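Local coordinates for actin binding protein (Saccharomyces cerevisiae, PDB 1JO8) that binds actin filaments and regulates ARP2/3-mediated actin assembly, interacting with partners such as ARK1, PRK1 and SRV2 through its C-terminal SH3 domain, at residues P1-E13 with K46-N58. Sequence-based numbering, arbitrary orientation.
Sequences PWATAEYDYDAAE and KGLFPSNYVSLGN. With SO4 (sulfate ion), chain C.
Part of the probable peptide-binding face of this SH3 domain and the pairing of its terminal strands lie in this contact, where Tyr9 meets Pro50 and Tyr53 while strand 3-5 runs antiparallel to strand 54-56. With CG anti to the backbone N (chi1 179°), the Tyr9 ring is set with one face under Pro50, whose CD stands 3.6 Å from the ring centroid and over its centre. The edge of the same ring, through CD1, is directed at the face of Tyr53, a T-shaped pair with planes at 73°. Replacing Tyr9 with alanine is likely to leave Pro50 without its aromatic floor, the Tyr53 face without its edge partner and Glu16 without the phenol it hydrogen-bonds. At the rim of the Tyr53 ring lies Asp8 O, 3.2 Å from Tyr53 CE2. Beyond this cluster, Thr4 and Ser55 exchange backbone bonds, and Glu6 N reaches Tyr53 O at 2.8 Å. Thr4 OG1 donates to Gly57 O (2.8 Å) and, with Gly57 N bonded to Trp2 O, ties Gly57 to the first strand. There Gly57 CA rests on the six-membered ring of Trp2, which also makes a cation-pi contact with Lys24. Ser55 OG donates a hydrogen bond to O2 of a sulfate ion, 2.8 Å away, probably from the crystallisation liquor. Neighbouring tyrosines and a proline, flanked by Trp35, are the hallmark of the SH3 groove for proline-rich peptides.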
ATOM      1  N   PRO A   1      -7.358   4.424  -7.790  1.00  7.60           N
ATOM      2  CA  PRO A   1      -7.926   3.094  -7.507  1.00  6.77           C
ATOM      3  C   PRO A   1      -7.494   2.640  -6.129  1.00  6.52           C
ATOM      4  O   PRO A   1      -6.694   3.288  -5.451  1.00  7.37           O
ATOM      5  CB  PRO A   1      -7.281   2.224  -8.601  1.00  7.51           C
ATOM      6  CG  PRO A   1      -5.933   2.784  -8.753  1.00  8.99           C
ATOM      7  CD  PRO A   1      -6.094   4.271  -8.533  1.00  8.54           C
ATOM      8  N   TRP A   2      -8.082   1.552  -5.679  1.00  5.45           N
ATOM      9  CA  TRP A   2      -7.655   0.842  -4.483  1.00  5.54           C
ATOM     10  C   TRP A   2      -7.130  -0.544  -4.864  1.00  6.09           C
ATOM     11  O   TRP A   2      -7.332  -1.028  -5.967  1.00  6.97           O
ATOM     12  CB  TRP A   2      -8.786   0.752  -3.456  1.00  6.37           C
ATOM     13  CG  TRP A   2     -10.047   0.048  -3.910  1.00  6.31           C
ATOM     14  CD1 TRP A   2     -11.142   0.624  -4.479  1.00  6.86           C
ATOM     15  CD2 TRP A   2     -10.357  -1.336  -3.773  1.00  6.55           C
ATOM     16  NE1 TRP A   2     -12.101  -0.323  -4.712  1.00  7.35           N
ATOM     17  CE2 TRP A   2     -11.655  -1.533  -4.275  1.00  6.84           C
ATOM     18  CE3 TRP A   2      -9.683  -2.430  -3.237  1.00  8.59           C
ATOM     19  CZ2 TRP A   2     -12.269  -2.787  -4.305  1.00  9.24           C
ATOM     20  CZ3 TRP A   2     -10.303  -3.659  -3.259  1.00  9.94           C
ATOM     21  CH2 TRP A   2     -11.579  -3.823  -3.791  1.00  9.84           C
ATOM     22  N   ALA A   3      -6.442  -1.164  -3.925  1.00  5.71           N
ATOM     23  CA  ALA A   3      -5.817  -2.447  -4.137  1.00  5.63           C
ATOM     24  C   ALA A   3      -5.885  -3.310  -2.894  1.00  5.99           C
ATOM     25  O   ALA A   3      -6.129  -2.824  -1.787  1.00  5.88           O
ATOM     26  CB  ALA A   3      -4.352  -2.230  -4.522  1.00  6.57           C
ATOM     27  N   THR A   4      -5.642  -4.596  -3.084  1.00  6.66           N
ATOM     28  CA  THR A   4      -5.598  -5.574  -2.004  1.00  7.41           C
ATOM     29  C   THR A   4      -4.163  -6.069  -1.870  1.00  6.54           C
ATOM     30  O   THR A   4      -3.520  -6.403  -2.864  1.00  7.81           O
ATOM     31  CB  THR A   4      -6.520  -6.766  -2.308  1.00  7.96           C
ATOM     32  OG1 THR A   4      -7.848  -6.274  -2.525  1.00 10.52           O
ATOM     33  CG2 THR A   4      -6.587  -7.711  -1.130  1.00  9.93           C
ATOM     34  N   ALA A   5      -3.643  -6.061  -0.653  1.00  6.35           N
ATOM     35  CA  ALA A   5      -2.302  -6.562  -0.416  1.00  6.50           C
ATOM     36  C   ALA A   5      -2.235  -8.051  -0.689  1.00  6.95           C
ATOM     37  O   ALA A   5      -3.049  -8.844  -0.201  1.00  7.64           O
ATOM     38  CB  ALA A   5      -1.912  -6.297   1.030  1.00  6.35           C
ATOM     39  N   GLU A   6      -1.238  -8.435  -1.471  1.00  6.90           N
ATOM     40  CA  GLU A   6      -1.012  -9.849  -1.761  1.00  9.36           C
ATOM     41  C   GLU A   6      -0.076 -10.486  -0.746  1.00  8.63           C
ATOM     42  O   GLU A   6      -0.126 -11.704  -0.553  1.00  8.82           O
ATOM     43  CB  GLU A   6      -0.382  -9.977  -3.135  1.00 11.24           C
ATOM     44  CG  GLU A   6      -1.311  -9.632  -4.282  0.50 13.59           C
ATOM     45  CD  GLU A   6      -2.212 -10.793  -4.662  0.60 15.91           C
ATOM     46  OE1 GLU A   6      -1.843 -11.961  -4.378  0.50 17.78           O
ATOM     47  OE2 GLU A   6      -3.275 -10.543  -5.269  0.60 18.77           O
ATOM     48  N   TYR A   7       0.775  -9.679  -0.110  1.00  7.65           N
ATOM     49  CA  TYR A   7       1.769 -10.165   0.842  1.00  8.15           C
ATOM     50  C   TYR A   7       1.861  -9.130   1.939  1.00  8.74           C
ATOM     51  O   TYR A   7       1.603  -7.952   1.693  1.00  8.04           O
ATOM     52  CB  TYR A   7       3.151 -10.332   0.178  1.00  8.97           C
ATOM     53  CG  TYR A   7       3.124 -11.230  -1.031  1.00  9.43           C
ATOM     54  CD1 TYR A   7       2.970 -12.588  -0.860  1.00  9.87           C
ATOM     55  CD2 TYR A   7       3.174 -10.730  -2.329  1.00 12.42           C
ATOM     56  CE1 TYR A   7       2.919 -13.463  -1.931  1.00 12.42           C
ATOM     57  CE2 TYR A   7       3.101 -11.605  -3.427  1.00 13.14           C
ATOM     58  CZ  TYR A   7       2.963 -12.966  -3.197  1.00 12.64           C
ATOM     59  OH  TYR A   7       2.910 -13.865  -4.255  1.00 17.13           O
ATOM     60  N   ASP A   8       2.286  -9.536   3.121  1.00  8.75           N
ATOM     61  CA  ASP A   8       2.562  -8.605   4.201  1.00  8.45           C
ATOM     62  C   ASP A   8       3.719  -7.698   3.788  1.00  7.62           C
ATOM     63  O   ASP A   8       4.668  -8.177   3.151  1.00  8.35           O
ATOM     64  CB  ASP A   8       3.037  -9.321   5.483  1.00  9.70           C
ATOM     65  CG  ASP A   8       2.024 -10.214   6.141  1.00 12.30           C
ATOM     66  OD1 ASP A   8       0.864 -10.329   5.706  1.00 12.28           O
ATOM     67  OD2 ASP A   8       2.383 -10.858   7.155  1.00 15.32           O
ATOM     68  N   TYR A   9       3.674  -6.428   4.170  1.00  7.35           N
ATOM     69  CA  TYR A   9       4.785  -5.509   3.939  1.00  6.98           C
ATOM     70  C   TYR A   9       5.087  -4.815   5.242  1.00  6.67           C
ATOM     71  O   TYR A   9       4.192  -4.238   5.873  1.00  6.90           O
ATOM     72  CB  TYR A   9       4.514  -4.450   2.860  1.00  6.90           C
ATOM     73  CG  TYR A   9       5.711  -3.542   2.717  1.00  7.63           C
ATOM     74  CD1 TYR A   9       6.874  -4.011   2.135  1.00  8.45           C
ATOM     75  CD2 TYR A   9       5.730  -2.265   3.247  1.00  8.49           C
ATOM     76  CE1 TYR A   9       8.009  -3.252   2.072  1.00  9.18           C
ATOM     77  CE2 TYR A   9       6.869  -1.482   3.170  1.00  8.78           C
ATOM     78  CZ  TYR A   9       7.996  -1.980   2.598  1.00  8.92           C
ATOM     79  OH  TYR A   9       9.172  -1.249   2.532  1.00 10.47           O
ATOM     80  N   ASP A  10       6.339  -4.913   5.650  1.00  6.88           N
ATOM     81  CA  ASP A  10       6.802  -4.250   6.856  1.00  7.22           C
ATOM     82  C   ASP A  10       7.561  -2.984   6.514  1.00  7.29           C
ATOM     83  O   ASP A  10       8.565  -3.039   5.793  1.00  7.50           O
ATOM     84  CB  ASP A  10       7.746  -5.167   7.628  1.00  8.18           C
ATOM     85  CG  ASP A  10       7.049  -6.340   8.272  1.00 10.94           C
ATOM     86  OD1 ASP A  10       5.859  -6.246   8.591  1.00 11.12           O
ATOM     87  OD2 ASP A  10       7.664  -7.395   8.536  1.00 16.04           O
ATOM     88  N   ALA A  11       7.123  -1.850   7.023  1.00  6.74           N
ATOM     89  CA  ALA A  11       7.873  -0.631   6.792  1.00  7.16           C
ATOM     90  C   ALA A  11       9.289  -0.753   7.327  1.00  7.39           C
ATOM     91  O   ALA A  11       9.533  -1.370   8.352  1.00  7.95           O
ATOM     92  CB  ALA A  11       7.208   0.535   7.482  1.00  6.74           C
ATOM     93  N   ALA A  12      10.204  -0.067   6.661  1.00  8.05           N
ATOM     94  CA  ALA A  12      11.575   0.059   7.123  1.00  8.73           C
ATOM     95  C   ALA A  12      11.952   1.525   7.262  1.00  8.86           C
ATOM     96  O   ALA A  12      13.076   1.840   7.633  1.00  9.55           O
ATOM     97  CB  ALA A  12      12.540  -0.635   6.158  1.00 10.62           C
ATOM     98  N   GLU A  13      11.042   2.429   6.918  1.00  7.85           N
ATOM     99  CA  GLU A  13      11.306   3.862   6.990  1.00  7.46           C
ATOM    100  C   GLU A  13      10.056   4.550   7.487  1.00  7.21           C
ATOM    101  O   GLU A  13       8.948   4.023   7.338  1.00  7.02           O
ATOM    102  CB  GLU A  13      11.691   4.460   5.623  1.00  8.89           C
ATOM    103  CG  GLU A  13      12.884   3.843   4.945  1.00 10.33           C
ATOM    104  CD  GLU A  13      14.201   4.029   5.698  1.00 13.00           C
ATOM    105  OE1 GLU A  13      14.299   4.964   6.521  1.00 13.76           O
ATOM    106  OE2 GLU A  13      15.130   3.244   5.436  1.00 14.11           O
ATOM    107  N   LYS A  46      -1.014   6.766   5.893  1.00  6.49           N
ATOM    108  CA  LYS A  46      -0.619   6.996   4.516  1.00  6.62           C
ATOM    109  C   LYS A  46       0.866   6.831   4.394  1.00  6.73           C
ATOM    110  O   LYS A  46       1.616   7.104   5.336  1.00  8.18           O
ATOM    111  CB  LYS A  46      -0.984   8.411   4.070  1.00  7.69           C
ATOM    112  CG  LYS A  46      -2.465   8.677   4.106  1.00  8.76           C
ATOM    113  CD  LYS A  46      -2.854   9.973   3.432  1.00 10.99           C
ATOM    114  CE  LYS A  46      -4.329  10.262   3.661  1.00 12.44           C
ATOM    115  NZ  LYS A  46      -4.923  11.244   2.692  1.00 15.24           N
ATOM    116  N   GLY A  47       1.324   6.400   3.229  1.00  5.80           N
ATOM    117  CA  GLY A  47       2.744   6.241   3.010  1.00  6.52           C
ATOM    118  C   GLY A  47       3.059   5.493   1.741  1.00  6.03           C
ATOM    119  O   GLY A  47       2.166   5.092   0.986  1.00  6.30           O
ATOM    120  N   LEU A  48       4.346   5.288   1.530  1.00  5.80           N
ATOM    121  CA  LEU A  48       4.855   4.598   0.373  1.00  6.55           C
ATOM    122  C   LEU A  48       4.889   3.098   0.586  1.00  6.66           C
ATOM    123  O   LEU A  48       5.053   2.609   1.718  1.00  7.31           O
ATOM    124  CB  LEU A  48       6.280   5.070   0.094  1.00  7.28           C
ATOM    125  CG  LEU A  48       6.441   6.494  -0.405  1.00  8.48           C
ATOM    126  CD1 LEU A  48       7.891   6.880  -0.341  1.00 12.44           C
ATOM    127  CD2 LEU A  48       5.914   6.613  -1.831  1.00 11.12           C
ATOM    128  N   PHE A  49       4.786   2.358  -0.510  1.00  6.38           N
ATOM    129  CA  PHE A  49       4.868   0.918  -0.440  1.00  6.72           C
ATOM    130  C   PHE A  49       5.307   0.409  -1.796  1.00  7.43           C
ATOM    131  O   PHE A  49       5.071   1.087  -2.812  1.00  6.71           O
ATOM    132  CB  PHE A  49       3.533   0.296  -0.025  1.00  7.78           C
ATOM    133  CG  PHE A  49       2.414   0.549  -0.987  1.00  7.66           C
ATOM    134  CD1 PHE A  49       1.689   1.728  -0.975  1.00  7.79           C
ATOM    135  CD2 PHE A  49       2.120  -0.371  -1.966  1.00  7.61           C
ATOM    136  CE1 PHE A  49       0.685   1.948  -1.900  1.00  7.15           C
ATOM    137  CE2 PHE A  49       1.124  -0.144  -2.879  1.00  8.02           C
ATOM    138  CZ  PHE A  49       0.405   1.010  -2.856  1.00  8.19           C
ATOM    139  N   PRO A  50       5.956  -0.755  -1.842  1.00  7.71           N
ATOM    140  CA  PRO A  50       6.413  -1.288  -3.125  1.00  8.12           C
ATOM    141  C   PRO A  50       5.221  -1.828  -3.882  1.00  8.70           C
ATOM    142  O   PRO A  50       4.395  -2.574  -3.371  1.00  8.35           O
ATOM    143  CB  PRO A  50       7.400  -2.399  -2.718  1.00  9.53           C
ATOM    144  CG  PRO A  50       7.629  -2.231  -1.265  1.00 10.13           C
ATOM    145  CD  PRO A  50       6.367  -1.623  -0.721  1.00  8.96           C
ATOM    146  N   SER A  51       5.102  -1.418  -5.139  1.00  8.66           N
ATOM    147  CA  SER A  51       3.909  -1.724  -5.915  1.00  8.95           C
ATOM    148  C   SER A  51       3.640  -3.214  -6.090  1.00  8.50           C
ATOM    149  O   SER A  51       2.482  -3.631  -6.187  1.00  8.47           O
ATOM    150  CB  SER A  51       4.014  -1.051  -7.272  1.00  9.51           C
ATOM    151  OG  SER A  51       5.043  -1.645  -8.015  1.00 12.44           O
ATOM    152  N   ASN A  52       4.680  -4.041  -6.114  1.00  8.47           N
ATOM    153  CA  ASN A  52       4.468  -5.460  -6.330  1.00  9.25           C
ATOM    154  C   ASN A  52       3.827  -6.175  -5.125  1.00  9.34           C
ATOM    155  O   ASN A  52       3.486  -7.346  -5.200  1.00 10.23           O
ATOM    156  CB  ASN A  52       5.792  -6.156  -6.775  1.00  9.63           C
ATOM    157  CG  ASN A  52       6.409  -5.529  -8.096  0.60 10.51           C
ATOM    158  OD1 ASN A  52       6.279  -6.098  -9.158  0.60 12.92           O
ATOM    159  ND2 ASN A  52       7.060  -4.361  -7.995  0.75 10.04           N
ATOM    160  N   TYR A  53       3.635  -5.494  -3.998  1.00  7.90           N
ATOM    161  CA  TYR A  53       2.980  -6.124  -2.856  1.00  8.24           C
ATOM    162  C   TYR A  53       1.452  -6.103  -2.942  1.00  7.92           C
ATOM    163  O   TYR A  53       0.810  -6.694  -2.087  1.00  8.24           O
ATOM    164  CB  TYR A  53       3.428  -5.513  -1.517  1.00  7.92           C
ATOM    165  CG  TYR A  53       4.764  -6.011  -1.067  1.00  7.65           C
ATOM    166  CD1 TYR A  53       5.934  -5.635  -1.718  1.00  8.77           C
ATOM    167  CD2 TYR A  53       4.871  -6.863  -0.001  1.00  7.71           C
ATOM    168  CE1 TYR A  53       7.162  -6.111  -1.314  1.00  8.37           C
ATOM    169  CE2 TYR A  53       6.094  -7.341   0.410  1.00  8.31           C
ATOM    170  CZ  TYR A  53       7.237  -6.964  -0.255  1.00  7.79           C
ATOM    171  OH  TYR A  53       8.454  -7.469   0.165  1.00 10.79           O
ATOM    172  N   VAL A  54       0.879  -5.418  -3.923  1.00  7.85           N
ATOM    173  CA  VAL A  54      -0.576  -5.295  -4.025  1.00  7.63           C
ATOM    174  C   VAL A  54      -1.073  -5.635  -5.417  1.00  7.24           C
ATOM    175  O   VAL A  54      -0.318  -5.637  -6.387  1.00  9.57           O
ATOM    176  CB  VAL A  54      -1.075  -3.854  -3.658  1.00  7.95           C
ATOM    177  CG1 VAL A  54      -0.468  -3.368  -2.347  1.00  8.53           C
ATOM    178  CG2 VAL A  54      -0.766  -2.883  -4.760  1.00  8.27           C
ATOM    179  N   SER A  55      -2.364  -5.898  -5.508  1.00  7.37           N
ATOM    180  CA  SER A  55      -3.057  -6.120  -6.760  1.00  8.49           C
ATOM    181  C   SER A  55      -4.289  -5.212  -6.803  1.00  8.23           C
ATOM    182  O   SER A  55      -5.046  -5.215  -5.854  1.00  7.67           O
ATOM    183  CB  SER A  55      -3.472  -7.575  -6.834  1.00 10.31           C
ATOM    184  OG  SER A  55      -4.303  -7.780  -7.941  1.00 14.25           O
ATOM    185  N   LEU A  56      -4.486  -4.415  -7.852  1.00  8.32           N
ATOM    186  CA  LEU A  56      -5.631  -3.489  -7.878  1.00  9.16           C
ATOM    187  C   LEU A  56      -6.950  -4.247  -7.748  1.00 10.69           C
ATOM    188  O   LEU A  56      -7.120  -5.351  -8.268  1.00 11.01           O
ATOM    189  CB  LEU A  56      -5.644  -2.620  -9.125  1.00  9.96           C
ATOM    190  CG  LEU A  56      -4.400  -1.778  -9.349  1.00 10.22           C
ATOM    191  CD1 LEU A  56      -4.672  -0.793 -10.481  1.00 12.53           C
ATOM    192  CD2 LEU A  56      -3.968  -1.016  -8.134  1.00 11.19           C
ATOM    193  N   GLY A  57      -7.878  -3.650  -7.010  1.00 12.28           N
ATOM    194  CA  GLY A  57      -9.204  -4.230  -6.831  1.00 14.81           C
ATOM    195  C   GLY A  57      -9.214  -5.445  -5.931  1.00 16.96           C
ATOM    196  O   GLY A  57      -8.246  -5.697  -5.188  1.00 16.27           O
ATOM    197  N   ASN A  58     -10.326  -6.188  -5.992  1.00 20.05           N
ATOM    198  CA  ASN A  58     -10.552  -7.363  -5.153  1.00 22.79           C
ATOM    199  C   ASN A  58      -9.874  -8.597  -5.730  1.00 23.86           C
ATOM    200  O   ASN A  58      -9.875  -8.808  -6.951  1.00 25.59           O
ATOM    201  CB  ASN A  58     -12.069  -7.598  -4.930  1.00 23.74           C
ATOM    202  CG  ASN A  58     -12.471  -7.480  -3.471  0.50 24.94           C
ATOM    203  OD1 ASN A  58     -11.709  -7.785  -2.560  0.50 26.81           O
ATOM    204  ND2 ASN A  58     -13.699  -7.023  -3.249  0.60 27.02           N
TER
HETATM  205  S   SO4 C 401      -1.522  -8.497 -10.293  0.70 23.01           S
HETATM  206  O1  SO4 C 401      -0.988  -9.559  -9.452  0.70 24.17           O
HETATM  207  O2  SO4 C 401      -2.981  -8.547 -10.287  0.70 23.82           O
HETATM  208  O3  SO4 C 401      -1.081  -7.221  -9.756  0.70 21.12           O
HETATM  209  O4  SO4 C 401      -1.020  -8.647 -11.670  0.70 22.59           O